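Homocysteine S-methyltransferase (Escherichia coli, PDB 5DMM) catalyses methyl transfer from S-methylmethionine, or less efficiently S-adenosylmethionine, to homocysteine, giving methionine with the help of a zinc ion. Local coordinates at residues Arg190-Phe195 and Val251-Ser256. Residues are numbered along the deposited sequence; the frame is centred on the assembly and turned at random.
Sequences RAWFSF and VVYPNS
Inside the beta barrel, Trp192 and Ser194 of strand 191-197 meet Val251 and Tyr253 of strand 250-253; strand 222-228 runs between the two, so side chains alone bridge the gap. The axes of segments 191-195 and 251-253 come within 8.0 Å, and all four touching residues are buried. The polar link is a hydrogen bond from Trp192 NE1 to Tyr253 OH, 3.1 Å long, with the phenol oxygen lying at the indole edge only 7° out of the ring plane. Tryptophan suits this place because one side chain offers both a wide apolar surface and a single N-H. With CG set between the backbone N and the carbonyl carbon (chi1 76°), the indole turns one face to Val251. Val251 CG1 stands 4.3 Å from the centroid of the Trp192 five-membered ring in a CH-pi contact, while Val251 CG2 packs 4.0 Å from Trp192 CG; a branched valine thus spends both methyls on the ring. The ring planes of Trp192 and Tyr253 are steeply inclined, at 80°. Tyr253 OH also bonds to Glu168 OE1, so two polar partners hold the hydroxyl. Ser194, small enough to fit beside the phenol, has OG 4.1 Å from Tyr253 CE2 and hydrogen-bonded to Asn228. A leucine in place of Trp192 would probably deprive Tyr253 OH of its indole donor, leaving the phenol less firmly positioned, and take away the flat surface that the Val251 methyls pack on. Tyr253 itself touches the bound homocysteine, and Glu168 belongs to the same pocket, so the tryptophan acts as a second-shell residue beneath a substrate site at the C-terminal ends of TIM-barrel strands.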
loop_
_atom_site.group_PDB
_atom_site.type_symbol
_atom_site.label_atom_id
_atom_site.label_comp_id
_atom_site.label_asym_id
_atom_site.label_seq_id
_atom_site.Cartn_x
_atom_site.Cartn_y
_atom_site.Cartn_z
ATOM N N ARG A 190 -3.987 -10.975 6.295
ATOM C CA ARG A 190 -2.608 -10.608 6.605
ATOM C C ARG A 190 -2.379 -9.194 6.085
ATOM O O ARG A 190 -3.003 -8.804 5.098
ATOM C CB ARG A 190 -1.629 -11.602 5.976
ATOM C CG ARG A 190 -1.839 -13.046 6.444
ATOM C CD ARG A 190 -1.486 -13.200 7.917
ATOM N NE ARG A 190 -1.572 -14.589 8.374
ATOM C CZ ARG A 190 -2.675 -15.150 8.875
ATOM N NH1 ARG A 190 -3.798 -14.447 8.985
ATOM N NH2 ARG A 190 -2.655 -16.417 9.271
ATOM N N ALA A 191 -1.510 -8.419 6.739
ATOM C CA ALA A 191 -1.286 -7.035 6.312
ATOM C C ALA A 191 0.145 -6.564 6.539
ATOM O O ALA A 191 0.839 -7.083 7.422
ATOM C CB ALA A 191 -2.244 -6.096 7.049
ATOM N N TRP A 192 0.575 -5.575 5.756
ATOM C CA TRP A 192 1.705 -4.756 6.169
ATOM C C TRP A 192 1.148 -3.417 6.610
ATOM O O TRP A 192 0.060 -3.020 6.197
ATOM C CB TRP A 192 2.786 -4.610 5.069
ATOM C CG TRP A 192 2.550 -3.676 3.874
ATOM C CD1 TRP A 192 2.458 -2.308 3.889
ATOM C CD2 TRP A 192 2.477 -4.062 2.490
ATOM N NE1 TRP A 192 2.300 -1.826 2.600
ATOM C CE2 TRP A 192 2.316 -2.881 1.728
ATOM C CE3 TRP A 192 2.529 -5.292 1.823
ATOM C CZ2 TRP A 192 2.212 -2.899 0.331
ATOM C CZ3 TRP A 192 2.432 -5.305 0.439
ATOM C CH2 TRP A 192 2.269 -4.121 -0.291
ATOM N N PHE A 193 1.867 -2.773 7.519
ATOM C CA PHE A 193 1.559 -1.429 7.979
ATOM C C PHE A 193 2.728 -0.530 7.611
ATOM O O PHE A 193 3.864 -0.764 8.053
ATOM C CB PHE A 193 1.330 -1.396 9.500
ATOM C CG PHE A 193 -0.064 -1.806 9.933
ATOM C CD1 PHE A 193 -0.633 -2.994 9.488
ATOM C CD2 PHE A 193 -0.786 -1.020 10.818
ATOM C CE1 PHE A 193 -1.924 -3.375 9.900
ATOM C CE2 PHE A 193 -2.075 -1.397 11.240
ATOM C CZ PHE A 193 -2.639 -2.575 10.778
ATOM N N SER A 194 2.451 0.480 6.799
ATOM C CA SER A 194 3.478 1.416 6.380
ATOM C C SER A 194 3.086 2.835 6.782
ATOM O O SER A 194 1.920 3.216 6.664
ATOM C CB SER A 194 3.704 1.302 4.876
ATOM O OG SER A 194 4.676 2.243 4.447
ATOM N N PHE A 195 4.074 3.602 7.244
ATOM C CA PHE A 195 3.866 4.863 7.959
ATOM C C PHE A 195 4.441 6.083 7.252
ATOM O O PHE A 195 5.426 5.971 6.508
ATOM C CB PHE A 195 4.507 4.783 9.355
ATOM C CG PHE A 195 4.269 3.481 10.051
ATOM C CD1 PHE A 195 2.982 3.092 10.386
ATOM C CD2 PHE A 195 5.324 2.644 10.358
ATOM C CE1 PHE A 195 2.752 1.888 11.019
ATOM C CE2 PHE A 195 5.100 1.432 10.995
ATOM C CZ PHE A 195 3.811 1.055 11.321
ATOM N N VAL A 251 9.255 -2.703 4.832
ATOM C CA VAL A 251 8.656 -2.219 3.598
ATOM C C VAL A 251 9.155 -0.815 3.281
ATOM O O VAL A 251 9.249 0.030 4.163
ATOM C CB VAL A 251 7.107 -2.191 3.708
ATOM C CG1 VAL A 251 6.489 -1.704 2.421
ATOM C CG2 VAL A 251 6.565 -3.559 4.075
ATOM N N VAL A 252 9.461 -0.551 2.016
ATOM C CA VAL A 252 9.876 0.790 1.654
ATOM C C VAL A 252 9.461 1.109 0.223
ATOM O O VAL A 252 9.825 0.409 -0.713
ATOM C CB VAL A 252 11.413 0.992 1.840
ATOM C CG1 VAL A 252 12.224 -0.078 1.102
ATOM C CG2 VAL A 252 11.831 2.378 1.391
ATOM N N TYR A 253 8.643 2.138 0.073
ATOM C CA TYR A 253 8.354 2.651 -1.250
ATOM C C TYR A 253 8.182 4.163 -1.197
ATOM O O TYR A 253 7.118 4.673 -0.835
ATOM C CB TYR A 253 7.136 1.959 -1.893
ATOM C CG TYR A 253 5.866 1.686 -1.089
ATOM C CD1 TYR A 253 4.651 2.239 -1.486
ATOM C CD2 TYR A 253 5.856 0.797 -0.015
ATOM C CE1 TYR A 253 3.464 1.963 -0.804
ATOM C CE2 TYR A 253 4.675 0.520 0.679
ATOM C CZ TYR A 253 3.485 1.101 0.273
ATOM O OH TYR A 253 2.311 0.837 0.949
ATOM N N PRO A 254 9.260 4.883 -1.539
ATOM C CA PRO A 254 9.309 6.338 -1.409
ATOM C C PRO A 254 8.790 7.060 -2.645
ATOM O O PRO A 254 8.500 6.437 -3.673
ATOM C CB PRO A 254 10.800 6.607 -1.219
ATOM C CG PRO A 254 11.445 5.553 -2.082
ATOM C CD PRO A 254 10.588 4.321 -1.869
ATOM N N ASN A 255 8.677 8.374 -2.532
ATOM C CA ASN A 255 8.346 9.203 -3.678
ATOM C C ASN A 255 9.535 9.300 -4.620
ATOM O O ASN A 255 10.679 9.086 -4.217
ATOM C CB ASN A 255 7.914 10.587 -3.216
ATOM C CG ASN A 255 6.731 10.530 -2.277
ATOM O OD1 ASN A 255 5.882 9.661 -2.406
ATOM N ND2 ASN A 255 6.680 11.441 -1.320
ATOM N N SER A 256 9.245 9.599 -5.879
ATOM C CA SER A 256 10.267 9.762 -6.903
ATOM C C SER A 256 11.206 10.900 -6.531
ATOM O O SER A 256 10.795 11.867 -5.890
ATOM C CB SER A 256 9.610 10.035 -8.264
ATOM O OG SER A 256 10.566 10.069 -9.306
#